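Local coordinates for B12-binding domain-containing protein (Kitasatospora setae, PDB 6WTE) that binds cobalamin and a [4Fe-4S] cluster and, as the radical SAM methylase TsrM, probably transfers methyl groups from S-adenosylmethionine by a non-radical route, at residues Y244-L249 with I278-N283; E255-A260 with N298-L303; L373-A378 with A546-W551. All blocks are in the same frame, centred on the assembly; numbering follows the deposited sequence.

Contact 1 (Y244-L249 with I278-N283); sequences YGQREL and IAHAKN. With EDO (1,2-ethanediol), chain G.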
loop_
_atom_site.group_PDB
_atom_site.type_symbol
_atom_site.label_atom_id
_atom_site.label_comp_id
_atom_site.label_asym_id
_atom_site.label_seq_id
_atom_site.Cartn_x
_atom_site.Cartn_y
_atom_site.Cartn_z
ATOM N N TYR A 244 17.195 -0.617 -0.030
ATOM C CA TYR A 244 16.706 -0.614 -1.403
ATOM C C TYR A 244 17.197 -1.849 -2.146
ATOM O O TYR A 244 18.405 -2.086 -2.254
ATOM C CB TYR A 244 17.124 0.674 -2.113
ATOM C CG TYR A 244 16.484 1.857 -1.435
ATOM C CD1 TYR A 244 15.111 2.044 -1.497
ATOM C CD2 TYR A 244 17.236 2.745 -0.677
ATOM C CE1 TYR A 244 14.507 3.096 -0.850
ATOM C CE2 TYR A 244 16.637 3.811 -0.024
ATOM C CZ TYR A 244 15.269 3.972 -0.110
ATOM O OH TYR A 244 14.649 5.019 0.533
ATOM N N GLY A 245 16.251 -2.645 -2.632
ATOM C CA GLY A 245 16.536 -3.673 -3.611
ATOM C C GLY A 245 16.213 -3.103 -4.977
ATOM O O GLY A 245 15.051 -3.104 -5.387
ATOM N N GLN A 246 17.225 -2.571 -5.662
ATOM C CA GLN A 246 17.019 -1.869 -6.922
ATOM C C GLN A 246 16.922 -2.864 -8.068
ATOM O O GLN A 246 17.767 -3.753 -8.201
ATOM C CB GLN A 246 18.171 -0.899 -7.185
ATOM C CG GLN A 246 18.349 0.188 -6.141
ATOM C CD GLN A 246 19.547 1.072 -6.428
ATOM O OE1 GLN A 246 20.381 0.751 -7.275
ATOM N NE2 GLN A 246 19.641 2.192 -5.721
ATOM N N ARG A 247 15.910 -2.698 -8.912
ATOM C CA ARG A 247 15.802 -3.531 -10.098
ATOM C C ARG A 247 16.747 -3.034 -11.182
ATOM O O ARG A 247 17.060 -1.839 -11.268
ATOM C CB ARG A 247 14.374 -3.541 -10.637
ATOM C CG ARG A 247 13.328 -4.081 -9.685
ATOM C CD ARG A 247 11.970 -4.070 -10.362
ATOM N NE ARG A 247 11.957 -4.939 -11.542
ATOM C CZ ARG A 247 11.026 -4.909 -12.491
ATOM N NH1 ARG A 247 10.016 -4.053 -12.409
ATOM N NH2 ARG A 247 11.105 -5.742 -13.522
ATOM N N GLU A 248 17.193 -3.966 -12.020
ATOM C CA GLU A 248 17.984 -3.612 -13.192
ATOM C C GLU A 248 17.236 -2.598 -14.044
ATOM O O GLU A 248 16.065 -2.794 -14.377
ATOM C CB GLU A 248 18.289 -4.865 -14.020
ATOM C CG GLU A 248 19.221 -5.885 -13.372
ATOM C CD GLU A 248 20.684 -5.454 -13.343
ATOM O OE1 GLU A 248 20.983 -4.284 -13.023
ATOM O OE2 GLU A 248 21.548 -6.304 -13.647
ATOM N N LEU A 249 17.921 -1.507 -14.392
ATOM C CA LEU A 249 17.269 -0.427 -15.124
ATOM C C LEU A 249 16.675 -0.931 -16.432
ATOM O O LEU A 249 15.532 -0.605 -16.770
ATOM C CB LEU A 249 18.274 0.693 -15.389
ATOM C CG LEU A 249 18.853 1.357 -14.137
ATOM C CD1 LEU A 249 20.074 2.185 -14.508
ATOM C CD2 LEU A 249 17.808 2.215 -13.456
ATOM N N ILE A 278 17.841 8.373 -5.182
ATOM C CA ILE A 278 17.558 9.274 -6.296
ATOM C C ILE A 278 18.394 8.937 -7.523
ATOM O O ILE A 278 17.948 9.150 -8.661
ATOM C CB ILE A 278 17.772 10.736 -5.851
ATOM C CG1 ILE A 278 17.445 11.710 -6.993
ATOM C CG2 ILE A 278 19.196 10.942 -5.362
ATOM C CD1 ILE A 278 15.967 11.785 -7.352
ATOM N N ALA A 279 19.607 8.419 -7.335
ATOM C CA ALA A 279 20.455 8.143 -8.490
ATOM C C ALA A 279 19.825 7.085 -9.386
ATOM O O ALA A 279 19.874 7.195 -10.618
ATOM C CB ALA A 279 21.850 7.711 -8.032
ATOM N N HIS A 280 19.213 6.062 -8.782
ATOM C CA HIS A 280 18.502 5.046 -9.552
ATOM C C HIS A 280 17.312 5.645 -10.294
ATOM O O HIS A 280 17.079 5.332 -11.467
ATOM C CB HIS A 280 18.045 3.930 -8.610
ATOM C CG HIS A 280 17.424 2.758 -9.303
ATOM N ND1 HIS A 280 16.060 2.627 -9.459
ATOM C CD2 HIS A 280 17.973 1.641 -9.835
ATOM C CE1 HIS A 280 15.798 1.490 -10.079
ATOM N NE2 HIS A 280 16.942 0.871 -10.315
ATOM N N ALA A 281 16.553 6.519 -9.628
ATOM C CA ALA A 281 15.403 7.140 -10.274
ATOM C C ALA A 281 15.833 7.967 -11.478
ATOM O O ALA A 281 15.228 7.883 -12.555
ATOM C CB ALA A 281 14.643 8.008 -9.271
ATOM N N LYS A 282 16.886 8.775 -11.314
ATOM C CA LYS A 282 17.363 9.595 -12.422
ATOM C C LYS A 282 17.922 8.737 -13.552
ATOM O O LYS A 282 17.697 9.034 -14.729
ATOM C CB LYS A 282 18.408 10.594 -11.936
ATOM C CG LYS A 282 17.801 11.745 -11.157
ATOM C CD LYS A 282 18.865 12.730 -10.701
ATOM C CE LYS A 282 18.230 13.993 -10.145
ATOM N NZ LYS A 282 19.267 14.993 -9.739
ATOM N N ASN A 283 18.647 7.663 -13.221
ATOM C CA ASN A 283 19.131 6.766 -14.267
ATOM C C ASN A 283 17.975 6.106 -15.010
ATOM O O ASN A 283 18.039 5.905 -16.233
ATOM C CB ASN A 283 20.045 5.696 -13.663
ATOM C CG ASN A 283 21.425 6.220 -13.336
ATOM O OD1 ASN A 283 21.877 7.210 -13.909
ATOM N ND2 ASN A 283 22.108 5.551 -12.412
HETATM C C1 EDO G . 18.182 10.145 -1.726
HETATM O O1 EDO G . 18.800 9.171 -2.574
HETATM C C2 EDO G . 17.987 9.534 -0.341
HETATM O O2 EDO G . 17.210 8.331 -0.451
HETATM O O HOH W 1 20.230 5.374 -6.009
#
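Within the radical SAM core, the turn that joins strand 245-246 to helix 249-261 clasps the ring of His280, in the first turn of helix 278-294, between Gln246 and Leu249. The His280 side chain swings away from its own backbone N (chi1 -174°) toward the turn, where NE2 donates to Arg247 O over 2.9 Å. The bond is nearly straight (167° at the hydrogen), and the acceptor lies at the ring edge, close to its plane. Leu249 CD2 sits over one face, 3.8 Å from the ring centroid. The opposite face is met off-centre by Gln246, whose CB is 4.0 Å from the centroid and whose amide is tilted 36° to the ring, with OE1 3.6 Å from His280 CD2. The amide's NE2 finds its stronger partner in Ser277 OG, beside a weak bond to a water that also takes the backbone N-H of His280. Farther along the helix, Leu249 CD1 rests 3.6 Å from Asn283 CB. The Arg247 side chain leads away from this helix to Leu222 O, Ser195 O and Glu255. At the helix start, Ile278 N donates to O1 of a 1,2-ethanediol, probably from the crystallisation liquor, 2.9 Å away. Acting as donor, NE2 of His280 carries a proton; with that bond in the ring plane and aliphatic groups on both faces, the imidazole has little freedom to turn.

Contact 2 (E255-A260 with N298-L303); sequences EMESLA and NPLNRL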
loop_
_atom_site.group_PDB
_atom_site.type_symbol
_atom_site.label_atom_id
_atom_site.label_comp_id
_atom_site.label_asym_id
_atom_site.label_seq_id
_atom_site.Cartn_x
_atom_site.Cartn_y
_atom_site.Cartn_z
ATOM N N GLU A 255 9.825 -3.649 -19.016
ATOM C CA GLU A 255 8.475 -3.899 -18.523
ATOM C C GLU A 255 7.535 -2.742 -18.840
ATOM O O GLU A 255 6.395 -2.961 -19.270
ATOM C CB GLU A 255 8.519 -4.149 -17.019
ATOM C CG GLU A 255 7.180 -4.487 -16.402
ATOM C CD GLU A 255 7.328 -4.929 -14.958
ATOM O OE1 GLU A 255 8.453 -5.315 -14.582
ATOM O OE2 GLU A 255 6.332 -4.887 -14.211
ATOM N N MET A 256 7.990 -1.504 -18.611
ATOM C CA MET A 256 7.181 -0.341 -18.960
ATOM C C MET A 256 6.886 -0.310 -20.449
ATOM O O MET A 256 5.775 0.038 -20.860
ATOM C CB MET A 256 7.893 0.945 -18.542
ATOM C CG MET A 256 8.135 1.034 -17.054
ATOM S SD MET A 256 9.102 2.483 -16.606
ATOM C CE MET A 256 7.889 3.782 -16.854
ATOM N N GLU A 257 7.875 -0.671 -21.270
ATOM C CA GLU A 257 7.666 -0.697 -22.711
ATOM C C GLU A 257 6.631 -1.748 -23.085
ATOM O O GLU A 257 5.785 -1.512 -23.953
ATOM C CB GLU A 257 8.993 -0.959 -23.427
ATOM C CG GLU A 257 8.964 -0.701 -24.921
ATOM C CD GLU A 257 10.325 -0.879 -25.561
ATOM O OE1 GLU A 257 11.315 -0.334 -25.024
ATOM O OE2 GLU A 257 10.405 -1.559 -26.603
ATOM N N SER A 258 6.672 -2.908 -22.417
ATOM C CA SER A 258 5.692 -3.960 -22.673
ATOM C C SER A 258 4.285 -3.504 -22.313
ATOM O O SER A 258 3.331 -3.763 -23.056
ATOM C CB SER A 258 6.053 -5.222 -21.889
ATOM O OG SER A 258 5.113 -6.255 -22.148
ATOM N N LEU A 259 4.137 -2.821 -21.176
ATOM C CA LEU A 259 2.846 -2.239 -20.822
ATOM C C LEU A 259 2.378 -1.259 -21.893
ATOM O O LEU A 259 1.243 -1.345 -22.380
ATOM C CB LEU A 259 2.945 -1.542 -19.467
ATOM C CG LEU A 259 3.122 -2.461 -18.259
ATOM C CD1 LEU A 259 3.341 -1.656 -16.981
ATOM C CD2 LEU A 259 1.904 -3.371 -18.134
ATOM N N ALA A 260 3.254 -0.332 -22.293
ATOM C CA ALA A 260 2.861 0.679 -23.269
ATOM C C ALA A 260 2.494 0.054 -24.607
ATOM O O ALA A 260 1.607 0.559 -25.304
ATOM C CB ALA A 260 3.984 1.698 -23.458
ATOM N N ASN A 298 8.703 3.610 -30.677
ATOM C CA ASN A 298 8.717 3.001 -29.356
ATOM C C ASN A 298 7.490 3.475 -28.585
ATOM O O ASN A 298 7.261 4.692 -28.482
ATOM C CB ASN A 298 10.005 3.354 -28.614
ATOM C CG ASN A 298 10.176 2.561 -27.327
ATOM O OD1 ASN A 298 9.277 2.511 -26.491
ATOM N ND2 ASN A 298 11.329 1.922 -27.175
ATOM N N PRO A 299 6.665 2.563 -28.059
ATOM C CA PRO A 299 5.413 2.983 -27.409
ATOM C C PRO A 299 5.623 3.811 -26.160
ATOM O O PRO A 299 4.663 4.434 -25.689
ATOM C CB PRO A 299 4.722 1.650 -27.082
ATOM C CG PRO A 299 5.840 0.671 -26.975
ATOM C CD PRO A 299 6.847 1.101 -28.010
ATOM N N LEU A 300 6.835 3.829 -25.603
ATOM C CA LEU A 300 7.139 4.734 -24.502
ATOM C C LEU A 300 6.992 6.196 -24.897
ATOM O O LEU A 300 6.957 7.057 -24.012
ATOM C CB LEU A 300 8.557 4.486 -23.989
ATOM C CG LEU A 300 8.805 3.156 -23.277
ATOM C CD1 LEU A 300 10.281 2.985 -22.974
ATOM C CD2 LEU A 300 7.986 3.066 -22.005
ATOM N N ASN A 301 6.910 6.504 -26.193
ATOM C CA ASN A 301 6.665 7.879 -26.593
ATOM C C ASN A 301 5.266 8.359 -26.230
ATOM O O ASN A 301 5.012 9.566 -26.290
ATOM C CB ASN A 301 6.921 8.043 -28.088
ATOM C CG ASN A 301 8.391 8.214 -28.394
ATOM O OD1 ASN A 301 8.967 9.269 -28.128
ATOM N ND2 ASN A 301 9.010 7.177 -28.947
ATOM N N ARG A 302 4.362 7.459 -25.845
ATOM C CA ARG A 302 3.050 7.845 -25.344
ATOM C C ARG A 302 2.909 7.589 -23.846
ATOM O O ARG A 302 1.794 7.642 -23.317
ATOM C CB ARG A 302 1.954 7.112 -26.126
ATOM C CG ARG A 302 1.932 7.473 -27.615
ATOM C CD ARG A 302 0.810 6.773 -28.378
ATOM N NE ARG A 302 0.946 5.322 -28.343
ATOM C CZ ARG A 302 1.788 4.629 -29.105
ATOM N NH1 ARG A 302 2.582 5.255 -29.966
ATOM N NH2 ARG A 302 1.843 3.308 -29.001
ATOM N N LEU A 303 4.017 7.335 -23.149
ATOM C CA LEU A 303 3.971 7.073 -21.713
ATOM C C LEU A 303 3.427 8.274 -20.948
ATOM O O LEU A 303 3.750 9.424 -21.248
ATOM C CB LEU A 303 5.368 6.725 -21.201
ATOM C CG LEU A 303 5.543 6.625 -19.682
ATOM C CD1 LEU A 303 4.791 5.414 -19.136
ATOM C CD2 LEU A 303 7.022 6.564 -19.312
#
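Glu257 and Asn298 meet with their side chains crossing at about a right angle, carboxylate and amide planes 69° apart. Asn298 ND2 donates a hydrogen bond to Glu257 OE1 (3.1 Å) from well above the carboxylate plane (77° out of it), while the stronger partner of OE1 is Arg291, through a salt bridge from helix 278-294. The other end of the Asn298 amide turns back on its own chain: OD1 accepts from Leu300 N at 2.9 Å, in the carbonyl plane and on a lone pair, which makes an Asx turn leading into the 3-10 segment 299-301. The Pro299 ring also stands roughly crosswise to Glu257, its CG 4.0 Å from Glu257 CG, and presents CB to Ala260 CB at 3.7 Å. Both segments lie in the radical SAM barrel: helix 249-261 precedes strand 266-269, and the loop 298-303 leads into the parallel strand 304-309, with helix 278-294 making the beta-alpha-beta crossover between those strands. Leu300 lays CD2 against the helix backbone, 3.8 Å from Glu257 N, and reaches Met256 CB at 4.1 Å. The Met256 chain bends at its last torsion (chi3 73°), which brings CE to within 3.8 Å of Leu303 CD2. Ile288 of the crossover helix touches both Met256 and Leu303, and Gln267 of strand 266-269 lies against Ala260 and Leu303.

Contact 3 (L373-A378 with A546-W551); sequences LTMVEA and AFWSHW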
loop_
_atom_site.group_PDB
_atom_site.type_symbol
_atom_site.label_atom_id
_atom_site.label_comp_id
_atom_site.label_asym_id
_atom_site.label_seq_id
_atom_site.Cartn_x
_atom_site.Cartn_y
_atom_site.Cartn_z
ATOM N N LEU A 373 1.215 18.002 -13.191
ATOM C CA LEU A 373 0.216 18.169 -12.151
ATOM C C LEU A 373 0.780 17.716 -10.804
ATOM O O LEU A 373 1.720 16.916 -10.726
ATOM C CB LEU A 373 -1.049 17.371 -12.490
ATOM C CG LEU A 373 -1.604 17.564 -13.910
ATOM C CD1 LEU A 373 -2.738 16.596 -14.190
ATOM C CD2 LEU A 373 -2.076 18.982 -14.099
ATOM N N THR A 374 0.208 18.257 -9.734
ATOM C CA THR A 374 0.700 18.009 -8.385
ATOM C C THR A 374 -0.445 17.695 -7.439
ATOM O O THR A 374 -1.477 18.373 -7.452
ATOM C CB THR A 374 1.462 19.220 -7.845
ATOM O OG1 THR A 374 0.670 20.397 -8.049
ATOM C CG2 THR A 374 2.791 19.381 -8.562
ATOM N N MET A 375 -0.244 16.686 -6.595
ATOM C CA MET A 375 -1.128 16.435 -5.468
ATOM C C MET A 375 -0.305 16.462 -4.190
ATOM O O MET A 375 0.614 15.652 -4.025
ATOM C CB MET A 375 -1.847 15.097 -5.601
ATOM C CG MET A 375 -2.686 14.809 -4.391
ATOM S SD MET A 375 -4.058 13.751 -4.791
ATOM C CE MET A 375 -4.774 13.541 -3.159
ATOM N N VAL A 376 -0.630 17.390 -3.294
ATOM C CA VAL A 376 0.064 17.533 -2.015
ATOM C C VAL A 376 -0.816 16.956 -0.916
ATOM O O VAL A 376 -1.991 17.326 -0.794
ATOM C CB VAL A 376 0.407 19.004 -1.731
ATOM C CG1 VAL A 376 1.075 19.147 -0.363
ATOM C CG2 VAL A 376 1.305 19.554 -2.822
ATOM N N GLU A 377 -0.239 16.078 -0.093
ATOM C CA GLU A 377 -0.970 15.365 0.946
ATOM C C GLU A 377 -0.576 15.873 2.327
ATOM O O GLU A 377 0.602 16.131 2.590
ATOM C CB GLU A 377 -0.703 13.861 0.868
ATOM C CG GLU A 377 -0.949 13.273 -0.502
ATOM C CD GLU A 377 -2.268 12.546 -0.593
ATOM O OE1 GLU A 377 -3.194 12.877 0.186
ATOM O OE2 GLU A 377 -2.377 11.643 -1.447
ATOM N N ALA A 378 -1.573 16.033 3.195
ATOM C CA ALA A 378 -1.370 16.367 4.596
ATOM C C ALA A 378 -2.045 15.325 5.480
ATOM O O ALA A 378 -3.081 14.760 5.121
ATOM C CB ALA A 378 -1.931 17.754 4.922
ATOM N N ALA A 546 -4.345 9.312 -13.525
ATOM C CA ALA A 546 -4.740 9.183 -12.130
ATOM C C ALA A 546 -6.074 9.879 -11.891
ATOM O O ALA A 546 -6.376 10.911 -12.491
ATOM C CB ALA A 546 -3.661 9.767 -11.210
ATOM N N PHE A 547 -6.873 9.285 -11.011
ATOM C CA PHE A 547 -8.183 9.846 -10.702
ATOM C C PHE A 547 -8.080 11.304 -10.277
ATOM O O PHE A 547 -8.880 12.138 -10.721
ATOM C CB PHE A 547 -8.868 9.021 -9.612
ATOM C CG PHE A 547 -9.378 7.690 -10.087
ATOM C CD1 PHE A 547 -9.521 7.426 -11.444
ATOM C CD2 PHE A 547 -9.717 6.703 -9.178
ATOM C CE1 PHE A 547 -9.991 6.200 -11.879
ATOM C CE2 PHE A 547 -10.188 5.477 -9.607
ATOM C CZ PHE A 547 -10.323 5.224 -10.958
ATOM N N TRP A 548 -7.087 11.642 -9.454
ATOM C CA TRP A 548 -6.998 13.006 -8.946
ATOM C C TRP A 548 -6.663 14.023 -10.030
ATOM O O TRP A 548 -6.918 15.218 -9.833
ATOM C CB TRP A 548 -5.986 13.078 -7.801
ATOM C CG TRP A 548 -4.558 12.727 -8.138
ATOM C CD1 TRP A 548 -3.946 11.520 -7.962
ATOM C CD2 TRP A 548 -3.556 13.611 -8.654
ATOM N NE1 TRP A 548 -2.631 11.590 -8.352
ATOM C CE2 TRP A 548 -2.365 12.866 -8.780
ATOM C CE3 TRP A 548 -3.550 14.965 -9.021
ATOM C CZ2 TRP A 548 -1.186 13.422 -9.264
ATOM C CZ3 TRP A 548 -2.379 15.515 -9.506
ATOM C CH2 TRP A 548 -1.212 14.748 -9.622
ATOM N N SER A 549 -6.135 13.587 -11.178
ATOM C CA SER A 549 -5.862 14.529 -12.261
ATOM C C SER A 549 -7.131 15.090 -12.886
ATOM O O SER A 549 -7.051 16.055 -13.652
ATOM C CB SER A 549 -5.009 13.862 -13.346
ATOM O OG SER A 549 -5.771 12.967 -14.145
ATOM N N HIS A 550 -8.291 14.504 -12.593
ATOM C CA HIS A 550 -9.569 14.987 -13.098
ATOM C C HIS A 550 -10.475 15.492 -11.984
ATOM O O HIS A 550 -11.659 15.751 -12.226
ATOM C CB HIS A 550 -10.260 13.876 -13.894
ATOM C CG HIS A 550 -9.428 13.356 -15.023
ATOM N ND1 HIS A 550 -8.981 14.163 -16.046
ATOM C CD2 HIS A 550 -8.941 12.118 -15.277
ATOM C CE1 HIS A 550 -8.260 13.444 -16.888
ATOM N NE2 HIS A 550 -8.221 12.199 -16.445
ATOM N N TRP A 551 -9.942 15.651 -10.772
ATOM C CA TRP A 551 -10.757 16.080 -9.640
ATOM C C TRP A 551 -11.261 17.510 -9.820
ATOM O O TRP A 551 -12.449 17.790 -9.613
ATOM C CB TRP A 551 -9.941 15.935 -8.353
ATOM C CG TRP A 551 -10.712 16.153 -7.083
ATOM C CD1 TRP A 551 -10.578 17.197 -6.217
ATOM C CD2 TRP A 551 -11.726 15.301 -6.533
ATOM N NE1 TRP A 551 -11.448 17.049 -5.157
ATOM C CE2 TRP A 551 -12.162 15.893 -5.329
ATOM C CE3 TRP A 551 -12.305 14.093 -6.940
ATOM C CZ2 TRP A 551 -13.157 15.325 -4.534
ATOM C CZ3 TRP A 551 -13.291 13.526 -6.144
ATOM C CH2 TRP A 551 -13.709 14.147 -4.959
#
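Met375 crosses one face of the Trp548 indole at a slant, and sulfur and methylene divide the two rings between them. The Met-aromatic part is SD, 3.9 Å from the centroid of the five-membered ring and 3.5 Å from Trp548 CG. The CH-pi part is CB, 3.7 Å from the centroid of the six-membered ring and only 7° off its normal. Extended from a first torsion of 176°, the Met375 chain carries SD over the pyrrole while CB stays above the benzo ring. Apolar contacts follow at the far end of the indole, where Leu373 CB approaches Trp548 CZ3 at 3.8 Å, and beside it, where Leu373 CD1 touches Ser549 CB at 3.7 Å. Within 546-551, Ser549 OG donates to Ala546 O at 2.7 Å, and the same carbonyl takes Ser549 N, fixing the 3-10 turn. Replacing Trp548 with alanine would probably leave the Met375 sulfur without its aromatic partner and open a gap beside Leu373. Val404 and Met515 also touch the indole. The whole is a C-terminal loop packed against the start of strand 373-380, one of the parallel strands of the radical SAM barrel, and the Trp548 side chain comes within about 7 Å of the bound cobalamin.

How the contacts relate
Contacts 1 and 2 share one neighbourhood of the radical SAM core. Their segments alternate along the chain, strand 245-246 runs on into helix 249-261, and the salt bridge between Arg247 NH2 and Glu255 OE1 (2.9 Å) ties them directly. Contact 2 is the more buried, and its chemistry is split between aliphatic packing and one polar side-chain pair; contact 1, only partly buried, turns on a single imidazole-to-backbone bond. Contact 3 stands apart, its centre about 25 Å from that of contact 1 and 23 Å from that of contact 2. Also partly buried, it joins a barrel strand to a much later loop through aromatic, sulfur and aliphatic contacts.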